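Side-chain contacts in arginine kinase (PDB 6VVG), which probably phosphorylates serine and threonine side chains of proteins with ATP, as the granulovirus protein kinase PK-1: residues A128-D131 with L132-N136; S181-I185 with R186-Y190; K229-L232 with P233-K237; N250-V253 with R254-A258; T267-E270 with I271-P275. One frame throughout, in Å; residues are numbered along the deposited sequence.

All five contacts are local, within helices or helix ends of the kinase C-lobe. Interaction 1 does not contact the nucleotide: the side chain of Leu129 is about 14 Å from bound AMP and that of Leu132 about 11 Å from that of the AMP-binding Asp160; the other four are away from the annotated sites. Interaction 1 touches interaction 5, with Asn130 OD1 3.3 Å from Tyr268 CB. Interactions 4 and 5, centres 11 Å apart, are joined by a probable hydrogen bond of 2.9 Å from His274 NE2 to Asp251 OD2. Interactions 2 and 3 pack together, Ile185 CD1 lying 3.5 Å from Tyr235 CE2. Interactions 3 and 4 approach to about 5 Å between nearest atoms without touching.

Interaction 1. Residues A128-D131 with L132-N136; sequences ALND and LHKNN
His133 N donates to Leu129 O over 2.8 Å, and the same carbonyl oxygen lies 3.0 Å above one face of the His133 imidazole, offset toward the rim. A chi1 of -68° swings CG beside the backbone N and brings the ring over that oxygen. At the ring edge, ND1 meets an in-plane water 2.8 Å away, which in turn donates to Asn130 OD1. The other ring nitrogen, NE2, is bonded to Asp195 of helix 192-208, so both nitrogens have partners that fix the rotation of the ring. Lys134 NZ comes within 3.5 Å of Asp131 OD1, a long salt bridge that remains doubtful because Asp131 is modelled in two conformers; Asp131 OD2 bonds Asn70 ND2. This is the C-terminal end of helix 115-133, helix αE of the protein kinase fold, just before strand 137-138. Here Leu132 O receives two donors from the same face of its plane, Asn135 N and, at 3.1 Å, Asn135 ND2, while a type I turn from His133 to Asn136 leads the chain away. Farther out, Leu129 CB touches His133 CE1 at 4.1 Å; both residues pack on Trp196, which meets the imidazole edge-to-face. Asn136 ND2 bonds Val167 O of the second subunit.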
# COMPACT_ATOMS: atom_id res chain seq x y z
N ALA A 128 -13.57 10.38 -8.46
CA ALA A 128 -12.21 10.37 -7.93
C ALA A 128 -11.99 9.16 -7.03
O ALA A 128 -10.98 8.46 -7.16
CB ALA A 128 -11.94 11.66 -7.16
N LEU A 129 -12.92 8.90 -6.12
CA LEU A 129 -12.77 7.75 -5.23
C LEU A 129 -12.78 6.45 -6.02
O LEU A 129 -12.04 5.51 -5.70
CB LEU A 129 -13.87 7.75 -4.17
CG LEU A 129 -13.70 8.78 -3.05
CD1 LEU A 129 -14.94 8.80 -2.15
CD2 LEU A 129 -12.45 8.50 -2.23
N ASN A 130 -13.60 6.37 -7.08
CA ASN A 130 -13.58 5.18 -7.92
C ASN A 130 -12.20 4.97 -8.54
O ASN A 130 -11.69 3.84 -8.57
CB ASN A 130 -14.63 5.28 -9.02
CG ASN A 130 -14.80 3.98 -9.79
OD1 ASN A 130 -15.06 2.93 -9.21
ND2 ASN A 130 -14.65 4.05 -11.11
N ASP A 131 -11.58 6.04 -9.05
CA ASP A 131 -10.24 5.94 -9.60
C ASP A 131 -9.26 5.37 -8.58
O ASP A 131 -8.46 4.50 -8.89
CB ASP A 131 -9.77 7.30 -10.11
CG ASP A 131 -8.62 7.19 -11.09
OD1 ASP A 131 -8.41 6.09 -11.64
OD2 ASP A 131 -7.93 8.21 -11.32
N LEU A 132 -9.34 5.87 -7.34
CA LEU A 132 -8.51 5.30 -6.28
C LEU A 132 -8.82 3.83 -6.07
O LEU A 132 -7.90 3.01 -5.93
CB LEU A 132 -8.73 6.08 -4.98
CG LEU A 132 -8.16 5.49 -3.69
CD1 LEU A 132 -6.67 5.27 -3.84
CD2 LEU A 132 -8.45 6.42 -2.51
N HIS A 133 -10.10 3.47 -6.06
CA HIS A 133 -10.51 2.10 -5.77
C HIS A 133 -10.00 1.10 -6.79
O HIS A 133 -9.84 -0.08 -6.46
CB HIS A 133 -12.03 2.05 -5.67
CG HIS A 133 -12.58 2.78 -4.48
ND1 HIS A 133 -13.90 3.17 -4.39
CD2 HIS A 133 -11.99 3.19 -3.34
CE1 HIS A 133 -14.10 3.79 -3.24
NE2 HIS A 133 -12.95 3.81 -2.58
N LYS A 134 -9.74 1.53 -8.03
CA LYS A 134 -9.19 0.61 -9.02
C LYS A 134 -7.88 -0.01 -8.55
O LYS A 134 -7.48 -1.07 -9.06
CB LYS A 134 -8.97 1.33 -10.35
CG LYS A 134 -10.24 1.69 -11.12
CD LYS A 134 -9.89 2.44 -12.41
CE LYS A 134 -11.12 3.02 -13.09
NZ LYS A 134 -10.91 4.45 -13.48
N ASN A 135 -7.19 0.63 -7.60
CA ASN A 135 -5.96 0.11 -7.03
C ASN A 135 -6.20 -0.82 -5.84
O ASN A 135 -5.24 -1.27 -5.22
CB ASN A 135 -5.05 1.27 -6.59
CG ASN A 135 -4.76 2.24 -7.72
OD1 ASN A 135 -3.99 1.93 -8.63
ND2 ASN A 135 -5.38 3.41 -7.67
N ASN A 136 -7.47 -1.11 -5.53
CA ASN A 136 -7.84 -1.88 -4.34
C ASN A 136 -7.35 -1.20 -3.07
O ASN A 136 -6.87 -1.84 -2.13
CB ASN A 136 -7.32 -3.32 -4.44
CG ASN A 136 -8.27 -4.22 -5.22
OD1 ASN A 136 -9.30 -3.76 -5.73
ND2 ASN A 136 -7.94 -5.50 -5.32
O HOH W 1 -15.06 1.97 -6.63

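Interaction 2. Residues S181-I185 with R186-Y190; sequences SPEKI and RHEAY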
# COMPACT_ATOMS: atom_id res chain seq x y z
N SER A 181 -19.70 3.33 8.46
CA SER A 181 -20.78 2.56 7.88
C SER A 181 -21.20 1.42 8.81
O SER A 181 -20.43 1.03 9.70
CB SER A 181 -20.35 1.97 6.54
OG SER A 181 -19.46 0.89 6.73
N PRO A 182 -22.40 0.87 8.63
CA PRO A 182 -22.78 -0.30 9.44
C PRO A 182 -21.73 -1.40 9.39
O PRO A 182 -21.45 -2.05 10.40
CB PRO A 182 -24.11 -0.76 8.81
CG PRO A 182 -24.67 0.50 8.17
CD PRO A 182 -23.46 1.26 7.67
N GLU A 183 -21.13 -1.60 8.22
CA GLU A 183 -20.16 -2.68 8.05
C GLU A 183 -18.87 -2.39 8.82
O GLU A 183 -18.28 -3.31 9.41
CB GLU A 183 -19.87 -2.88 6.57
CG GLU A 183 -21.04 -3.44 5.76
CD GLU A 183 -22.20 -2.47 5.63
OE1 GLU A 183 -21.94 -1.25 5.50
OE2 GLU A 183 -23.37 -2.91 5.67
N LYS A 184 -18.41 -1.14 8.81
CA LYS A 184 -17.21 -0.82 9.58
C LYS A 184 -17.47 -0.94 11.07
O LYS A 184 -16.59 -1.39 11.82
CB LYS A 184 -16.72 0.59 9.24
CG LYS A 184 -15.38 0.93 9.91
CD LYS A 184 -14.75 2.20 9.34
CE LYS A 184 -13.48 2.56 10.11
NZ LYS A 184 -12.64 3.56 9.39
N ILE A 185 -18.66 -0.54 11.52
CA ILE A 185 -19.02 -0.73 12.93
C ILE A 185 -18.91 -2.20 13.30
O ILE A 185 -18.46 -2.55 14.40
CB ILE A 185 -20.44 -0.19 13.20
CG1 ILE A 185 -20.46 1.33 13.06
CG2 ILE A 185 -20.91 -0.61 14.58
CD1 ILE A 185 -21.85 1.92 12.87
N ARG A 186 -19.30 -3.09 12.38
CA ARG A 186 -19.30 -4.53 12.62
C ARG A 186 -17.97 -5.19 12.27
O ARG A 186 -17.90 -6.41 12.14
CB ARG A 186 -20.44 -5.19 11.84
CG ARG A 186 -21.83 -4.69 12.24
CD ARG A 186 -22.95 -5.56 11.68
NE ARG A 186 -22.91 -5.66 10.22
CZ ARG A 186 -23.67 -4.96 9.39
NH1 ARG A 186 -24.54 -4.08 9.87
NH2 ARG A 186 -23.55 -5.12 8.08
N HIS A 187 -16.91 -4.39 12.13
CA HIS A 187 -15.56 -4.91 11.90
C HIS A 187 -15.49 -5.81 10.67
O HIS A 187 -14.79 -6.83 10.67
CB HIS A 187 -15.02 -5.65 13.13
CG HIS A 187 -14.75 -4.76 14.30
ND1 HIS A 187 -13.66 -3.90 14.36
CD2 HIS A 187 -15.41 -4.60 15.47
CE1 HIS A 187 -13.68 -3.25 15.51
NE2 HIS A 187 -14.73 -3.65 16.20
N GLU A 188 -16.21 -5.45 9.61
CA GLU A 188 -15.99 -6.10 8.33
C GLU A 188 -14.67 -5.62 7.73
O GLU A 188 -14.13 -4.58 8.12
CB GLU A 188 -17.14 -5.80 7.37
CG GLU A 188 -18.47 -6.43 7.77
CD GLU A 188 -19.47 -6.45 6.62
OE1 GLU A 188 -19.07 -6.26 5.46
OE2 GLU A 188 -20.67 -6.64 6.90
N ALA A 189 -14.15 -6.40 6.79
CA ALA A 189 -12.91 -6.02 6.12
C ALA A 189 -13.06 -4.67 5.42
O ALA A 189 -14.16 -4.29 4.99
CB ALA A 189 -12.50 -7.09 5.11
N TYR A 190 -11.95 -3.94 5.31
CA TYR A 190 -11.96 -2.69 4.56
C TYR A 190 -12.46 -2.94 3.14
O TYR A 190 -12.00 -3.86 2.46
CB TYR A 190 -10.55 -2.08 4.54
CG TYR A 190 -10.17 -1.45 5.86
CD1 TYR A 190 -10.94 -0.44 6.42
CD2 TYR A 190 -9.04 -1.87 6.55
CE1 TYR A 190 -10.60 0.14 7.62
CE2 TYR A 190 -8.69 -1.29 7.75
CZ TYR A 190 -9.48 -0.29 8.29
OH TYR A 190 -9.13 0.28 9.49
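A Schellman motif, closed by Glu188 N to Glu183 O and His187 N to Lys184 O, ends the short helix 182-185, entered through Ser181-Pro182-Glu183, which stands where protein kinases carry the APE motif of the activation segment. The Glu188 N bond measures 3.0 Å and is fairly straight (166°), whereas His187 N sits well above the carbonyl plane of Lys184. His187 has the positive phi that the motif requires. At the other end of the helix Ser181 is the N-cap, its OG accepting from Lys184 N at 3.1 Å. The side chains of Glu183, Arg186 and Glu188 form a salt-bridge network beside this turn. Arg186 folds back through a bend at chi3 (-57°), which lays one guanidinium face over Pro182 O and puts NH2 3.3 Å from Glu183 OE2 and 3.5 Å from Glu188 OE2; both bonds are weak. Carboxylate and guanidinium planes of Glu183 and Arg186 are nearly perpendicular, 88° apart. The two glutamates run side by side, Glu183 CG touching Glu188 OE2 at 3.4 Å, and the shared arginine probably offsets their like charges. Glu183 OE1 has a stronger partner in Arg264, the Glu-Arg pair familiar from the APE motif, and Glu188 OE1 is hydrogen-bonded to Gln191 NE2. Lys184 NZ reaches the edge of the Tyr190 ring but is bonded to Asn140 and Asp174, and Tyr190 OH also bonds Asp174. Around the helix, Ser181 and Pro182 rest on Trp197 of helix 192-208, while Ile185 packs against Met231 and Tyr235 of helix 228-235.

Interaction 3. Residues K229-L232 with P233-K237; sequences KDML and PLYSK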
# COMPACT_ATOMS: atom_id res chain seq x y z
N LYS A 229 -20.90 1.38 18.24
CA LYS A 229 -22.15 0.65 18.41
C LYS A 229 -23.31 1.58 18.77
O LYS A 229 -24.47 1.21 18.55
CB LYS A 229 -21.98 -0.43 19.47
CG LYS A 229 -21.23 -1.66 18.98
CD LYS A 229 -22.04 -2.43 17.94
CE LYS A 229 -21.19 -3.48 17.23
NZ LYS A 229 -20.84 -4.63 18.12
N ASP A 230 -23.02 2.77 19.29
CA ASP A 230 -24.07 3.75 19.52
C ASP A 230 -24.65 4.29 18.22
O ASP A 230 -25.76 4.84 18.22
CB ASP A 230 -23.54 4.92 20.35
CG ASP A 230 -23.12 4.51 21.75
OD1 ASP A 230 -23.87 3.74 22.39
OD2 ASP A 230 -22.05 4.95 22.20
N MET A 231 -23.92 4.16 17.11
CA MET A 231 -24.43 4.66 15.84
C MET A 231 -25.53 3.76 15.29
O MET A 231 -26.44 4.25 14.60
CB MET A 231 -23.30 4.76 14.81
CG MET A 231 -22.20 5.75 15.15
SD MET A 231 -22.79 7.40 15.55
CE MET A 231 -23.69 7.83 14.06
N LEU A 232 -25.48 2.46 15.59
CA LEU A 232 -26.43 1.53 14.96
C LEU A 232 -27.87 1.88 15.26
O LEU A 232 -28.67 1.95 14.31
CB LEU A 232 -26.11 0.10 15.41
CG LEU A 232 -24.97 -0.59 14.67
CD1 LEU A 232 -24.89 -2.06 15.07
CD2 LEU A 232 -25.11 -0.48 13.15
N PRO A 233 -28.29 2.12 16.51
CA PRO A 233 -29.69 2.52 16.73
C PRO A 233 -30.08 3.73 15.89
O PRO A 233 -31.22 3.81 15.40
CB PRO A 233 -29.75 2.84 18.23
CG PRO A 233 -28.60 2.08 18.83
CD PRO A 233 -27.51 2.08 17.77
N LEU A 234 -29.15 4.66 15.70
CA LEU A 234 -29.46 5.87 14.95
C LEU A 234 -29.71 5.56 13.48
O LEU A 234 -30.63 6.12 12.87
CB LEU A 234 -28.31 6.87 15.10
CG LEU A 234 -28.01 7.24 16.55
CD1 LEU A 234 -26.90 8.27 16.63
CD2 LEU A 234 -29.27 7.75 17.24
N TYR A 235 -28.92 4.66 12.90
CA TYR A 235 -29.13 4.28 11.51
C TYR A 235 -30.48 3.60 11.30
O TYR A 235 -30.96 3.53 10.17
CB TYR A 235 -28.01 3.35 11.04
CG TYR A 235 -26.62 3.96 11.07
CD1 TYR A 235 -26.44 5.33 11.21
CD2 TYR A 235 -25.49 3.16 10.97
CE1 TYR A 235 -25.18 5.89 11.24
CE2 TYR A 235 -24.22 3.71 11.01
CZ TYR A 235 -24.07 5.07 11.14
OH TYR A 235 -22.80 5.61 11.18
N SER A 236 -31.10 3.10 12.38
CA SER A 236 -32.39 2.45 12.27
C SER A 236 -33.56 3.43 12.22
O SER A 236 -34.68 3.01 11.91
CB SER A 236 -32.60 1.49 13.46
OG SER A 236 -31.82 0.32 13.31
N LYS A 237 -33.34 4.70 12.53
CA LYS A 237 -34.40 5.69 12.50
C LYS A 237 -34.56 6.28 11.11
O LYS A 237 -33.65 6.19 10.28
CB LYS A 237 -34.10 6.81 13.50
CG LYS A 237 -33.64 6.31 14.87
CD LYS A 237 -33.66 7.43 15.91
CE LYS A 237 -33.17 6.94 17.26
NZ LYS A 237 -32.80 8.06 18.17
O HOH W 2 -29.25 -0.41 13.03
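Met231 O takes a hydrogen bond of 3.0 Å from Tyr235 N and at the same time lies above one face of the Tyr235 ring, toward its rim. This is the regular helical bond in a turn that Pro233 interrupts: proline has no N-H to give, and Lys229 O instead faces Pro233 CD at 3.3 Å while accepting a weak bond from Leu232 N. The helix 228-235, αG of the kinase C-lobe, is kinked at this point, and Leu232 CB and Pro233 CD lie 3.4 Å apart, a closeness that the X-Pro peptide link itself imposes. Leu232 O has a weak bond of 3.3 Å from Ser236 N and a shorter one, 2.7 Å, from a water that donates to it. That water also pairs with Ser236 OG, making a bridge between carbonyl and hydroxyl near the C-terminal end of the helix. Ser236 N is further served by Pro233 O, and Lys237 N by Leu234 O. The buried phenol of Tyr235 finds its partner in Phe180 O; Asp230 OD2 accepts from Glu227 N. Between these polar groups Met231 crosses the tyrosine ring: its CB makes an off-centre CH-pi contact 4.2 Å from the centroid, and bends at chi2 and chi3 return CE to 3.7 Å from Tyr235 CE1. Ile185 of helix 182-185 touches both side chains. The chemistry is thus divided, with the apolar pair turned into the C-lobe and the backbone carbonyl of Leu232, beside the proline kink, completed by water.

Interaction 4. Residues N250-V253 with R254-A258; sequences NDFV and RRMLA
Phe252 and Met256 run alongside one another in the same direction, with the methionine laid over one face of the ring. Met256 CG sits almost above the middle of the ring, 3.7 Å from the Phe252 centroid and 14° off its normal, in a CH-pi contact. The sulfur approaches more obliquely: Met256 SD is 4.2 Å from the same centroid. Phe252 CG is anti to the backbone N (chi1 -177°), which puts the ring beside the carbonyl carbon, where Met256 can meet its face, and the methionine chain, bent at chi2 and chi3, folds over it. On another side of the helix Asp251 and Arg255 cross at a slant, their carboxylate and guanidinium planes 55° apart. The arginine chain is extended from CG to NE, and NE bonds both carboxylate oxygens weakly, Asp251 OD2 at 3.0 Å and Asp251 OD1 at 3.4 Å. Asp251 OD2 is also held by His274, which joins the salt bridge to the segment after helix 268-272. Arg254 N donates to Asn250 O at 3.0 Å. Ile271 packs on Phe252 and Met256, and Val253 on helix 192-208. The result is a Met-aromatic contact between residues four apart on helix 247-256, αH of the protein kinase C-lobe.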
# COMPACT_ATOMS: atom_id res chain seq x y z
N ASN A 250 -33.28 13.85 -2.69
CA ASN A 250 -33.69 13.11 -1.50
C ASN A 250 -33.57 11.61 -1.73
O ASN A 250 -32.99 10.90 -0.90
CB ASN A 250 -35.11 13.50 -1.11
CG ASN A 250 -35.15 14.73 -0.23
OD1 ASN A 250 -34.69 14.70 0.92
ND2 ASN A 250 -35.70 15.82 -0.75
N ASP A 251 -34.09 11.11 -2.85
CA ASP A 251 -33.98 9.68 -3.13
C ASP A 251 -32.53 9.22 -3.14
O ASP A 251 -32.23 8.09 -2.74
CB ASP A 251 -34.65 9.35 -4.46
CG ASP A 251 -34.92 7.87 -4.62
OD1 ASP A 251 -35.76 7.34 -3.87
OD2 ASP A 251 -34.29 7.25 -5.50
N PHE A 252 -31.62 10.09 -3.58
CA PHE A 252 -30.20 9.74 -3.59
C PHE A 252 -29.69 9.46 -2.18
O PHE A 252 -29.10 8.41 -1.92
CB PHE A 252 -29.39 10.86 -4.26
CG PHE A 252 -27.92 10.56 -4.38
CD1 PHE A 252 -27.47 9.60 -5.28
CD2 PHE A 252 -27.00 11.23 -3.61
CE1 PHE A 252 -26.12 9.33 -5.40
CE2 PHE A 252 -25.64 10.96 -3.72
CZ PHE A 252 -25.21 10.01 -4.62
N VAL A 253 -29.92 10.39 -1.25
CA VAL A 253 -29.33 10.24 0.07
C VAL A 253 -30.00 9.10 0.83
O VAL A 253 -29.34 8.37 1.59
CB VAL A 253 -29.37 11.56 0.85
CG1 VAL A 253 -28.62 12.65 0.08
CG2 VAL A 253 -30.80 11.98 1.14
N ARG A 254 -31.31 8.92 0.64
CA ARG A 254 -31.97 7.77 1.26
C ARG A 254 -31.26 6.48 0.87
O ARG A 254 -30.89 5.66 1.72
CB ARG A 254 -33.44 7.68 0.85
CG ARG A 254 -34.26 8.95 0.94
CD ARG A 254 -34.47 9.43 2.38
NE ARG A 254 -35.71 10.19 2.50
CZ ARG A 254 -36.60 10.02 3.48
NH1 ARG A 254 -37.71 10.74 3.51
NH2 ARG A 254 -36.37 9.13 4.44
N ARG A 255 -31.08 6.27 -0.44
CA ARG A 255 -30.49 5.03 -0.94
C ARG A 255 -28.99 4.97 -0.68
O ARG A 255 -28.44 3.87 -0.58
CB ARG A 255 -30.79 4.88 -2.43
CG ARG A 255 -32.29 4.80 -2.72
CD ARG A 255 -32.63 4.52 -4.19
NE ARG A 255 -34.08 4.45 -4.38
CZ ARG A 255 -34.77 3.32 -4.50
NH1 ARG A 255 -34.15 2.15 -4.47
NH2 ARG A 255 -36.09 3.36 -4.67
N MET A 256 -28.33 6.12 -0.54
CA MET A 256 -26.92 6.09 -0.16
C MET A 256 -26.74 5.60 1.27
O MET A 256 -25.72 4.99 1.60
CB MET A 256 -26.30 7.48 -0.30
CG MET A 256 -26.04 7.93 -1.73
SD MET A 256 -24.80 6.96 -2.59
CE MET A 256 -23.34 7.28 -1.59
N LEU A 257 -27.73 5.85 2.14
CA LEU A 257 -27.59 5.60 3.57
C LEU A 257 -28.54 4.52 4.07
O LEU A 257 -28.80 4.43 5.28
CB LEU A 257 -27.79 6.90 4.36
CG LEU A 257 -26.76 7.97 4.01
CD1 LEU A 257 -27.07 9.32 4.62
CD2 LEU A 257 -25.36 7.50 4.44
N ALA A 258 -29.07 3.70 3.17
CA ALA A 258 -29.88 2.56 3.57
C ALA A 258 -29.10 1.68 4.54
O ALA A 258 -27.97 1.28 4.26
CB ALA A 258 -30.30 1.75 2.34

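Interaction 5. Residues T267-E270 with I271-P275; sequences TYDE and IIKHP
Thr267 O accepts from Ile271 N at 3.1 Å, and Ile271 CG1 lies equally close to the same oxygen. As N-cap of helix 268-272, Thr267 uses its hydroxyl twice: OG1 accepts from Glu270 N at 3.2 Å and donates to Glu270 OE1 at 2.9 Å. The donor reaches that carboxylate oxygen on its anti side, 32° out of plane, and OE1 has a second partner in Ser266 N. Tyr268 comes next, its ring swung beneath Ile272 by a chi1 of 167°. Ile272 CG2 stands over the ring face in a CH-pi contact, 4.2 Å from the Tyr268 centroid, while Ile272 CB touches Tyr268 CE1 at 4.0 Å; the backbone bond from Ile272 N to Tyr268 O runs alongside. The helix is αI of the kinase C-lobe, and Tyr268 and Ile271 join it to helix 115-133 through Val126 and to helix 192-208 through Trp196. Asp269 O receives a weak bond from Lys273 N, and the lysine's aliphatic CB and CG lie against this oxygen, CB at 3.2 Å. Glu270 O shares the Lys273 N-H in a still longer, weak bond of 3.5 Å. Past these weak bonds, His274 CB is near Glu270 O, and its ring meets Phe252 edge-to-face, with NE2 bonded to Asp251.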
# COMPACT_ATOMS: atom_id res chain seq x y z
N THR A 267 -22.02 0.58 -4.46
CA THR A 267 -21.00 0.39 -5.48
C THR A 267 -20.92 1.63 -6.35
O THR A 267 -21.84 2.45 -6.40
CB THR A 267 -21.31 -0.83 -6.37
OG1 THR A 267 -22.52 -0.58 -7.10
CG2 THR A 267 -21.48 -2.08 -5.53
N TYR A 268 -19.79 1.77 -7.05
CA TYR A 268 -19.63 2.88 -7.98
C TYR A 268 -20.76 2.93 -9.00
O TYR A 268 -21.38 3.98 -9.21
CB TYR A 268 -18.28 2.77 -8.71
CG TYR A 268 -18.16 3.70 -9.90
CD1 TYR A 268 -18.02 5.07 -9.73
CD2 TYR A 268 -18.20 3.21 -11.20
CE1 TYR A 268 -17.90 5.92 -10.81
CE2 TYR A 268 -18.09 4.06 -12.29
CZ TYR A 268 -17.94 5.41 -12.09
OH TYR A 268 -17.83 6.26 -13.17
N ASP A 269 -21.05 1.79 -9.63
CA ASP A 269 -22.02 1.77 -10.72
C ASP A 269 -23.41 2.15 -10.22
O ASP A 269 -24.15 2.86 -10.90
CB ASP A 269 -22.04 0.39 -11.38
CG ASP A 269 -20.89 0.19 -12.34
OD1 ASP A 269 -20.84 0.90 -13.37
OD2 ASP A 269 -20.02 -0.66 -12.07
N GLU A 270 -23.78 1.67 -9.03
CA GLU A 270 -25.07 2.05 -8.46
C GLU A 270 -25.13 3.55 -8.23
O GLU A 270 -26.11 4.21 -8.59
CB GLU A 270 -25.31 1.30 -7.15
CG GLU A 270 -25.78 -0.13 -7.31
CD GLU A 270 -25.77 -0.89 -5.99
OE1 GLU A 270 -24.76 -0.81 -5.27
OE2 GLU A 270 -26.78 -1.56 -5.69
N ILE A 271 -24.09 4.11 -7.62
CA ILE A 271 -24.09 5.53 -7.29
C ILE A 271 -24.16 6.37 -8.55
O ILE A 271 -25.02 7.25 -8.69
CB ILE A 271 -22.84 5.89 -6.46
CG1 ILE A 271 -22.85 5.12 -5.13
CG2 ILE A 271 -22.77 7.39 -6.21
CD1 ILE A 271 -21.50 5.13 -4.43
N ILE A 272 -23.26 6.11 -9.50
CA ILE A 272 -23.11 6.99 -10.66
C ILE A 272 -24.30 6.90 -11.61
O ILE A 272 -24.50 7.80 -12.43
CB ILE A 272 -21.80 6.64 -11.38
CG1 ILE A 272 -21.33 7.82 -12.25
CG2 ILE A 272 -21.95 5.38 -12.23
CD1 ILE A 272 -20.87 9.02 -11.45
N LYS A 273 -25.12 5.86 -11.50
CA LYS A 273 -26.27 5.70 -12.38
C LYS A 273 -27.58 6.19 -11.76
O LYS A 273 -28.63 6.10 -12.40
CB LYS A 273 -26.41 4.23 -12.79
CG LYS A 273 -25.38 3.78 -13.82
CD LYS A 273 -25.50 2.29 -14.15
CE LYS A 273 -24.50 1.89 -15.23
NZ LYS A 273 -24.91 0.65 -15.94
N HIS A 274 -27.55 6.71 -10.54
CA HIS A 274 -28.77 7.19 -9.91
C HIS A 274 -29.26 8.46 -10.60
O HIS A 274 -28.44 9.29 -11.02
CB HIS A 274 -28.54 7.47 -8.42
CG HIS A 274 -29.80 7.79 -7.68
ND1 HIS A 274 -30.29 9.08 -7.57
CD2 HIS A 274 -30.67 7.00 -7.02
CE1 HIS A 274 -31.41 9.06 -6.88
NE2 HIS A 274 -31.67 7.82 -6.53
N PRO A 275 -30.58 8.64 -10.74
CA PRO A 275 -31.08 9.84 -11.44
C PRO A 275 -30.43 11.14 -10.97
O PRO A 275 -30.12 12.00 -11.79
CB PRO A 275 -32.58 9.81 -11.13
CG PRO A 275 -32.90 8.32 -11.10
CD PRO A 275 -31.67 7.70 -10.40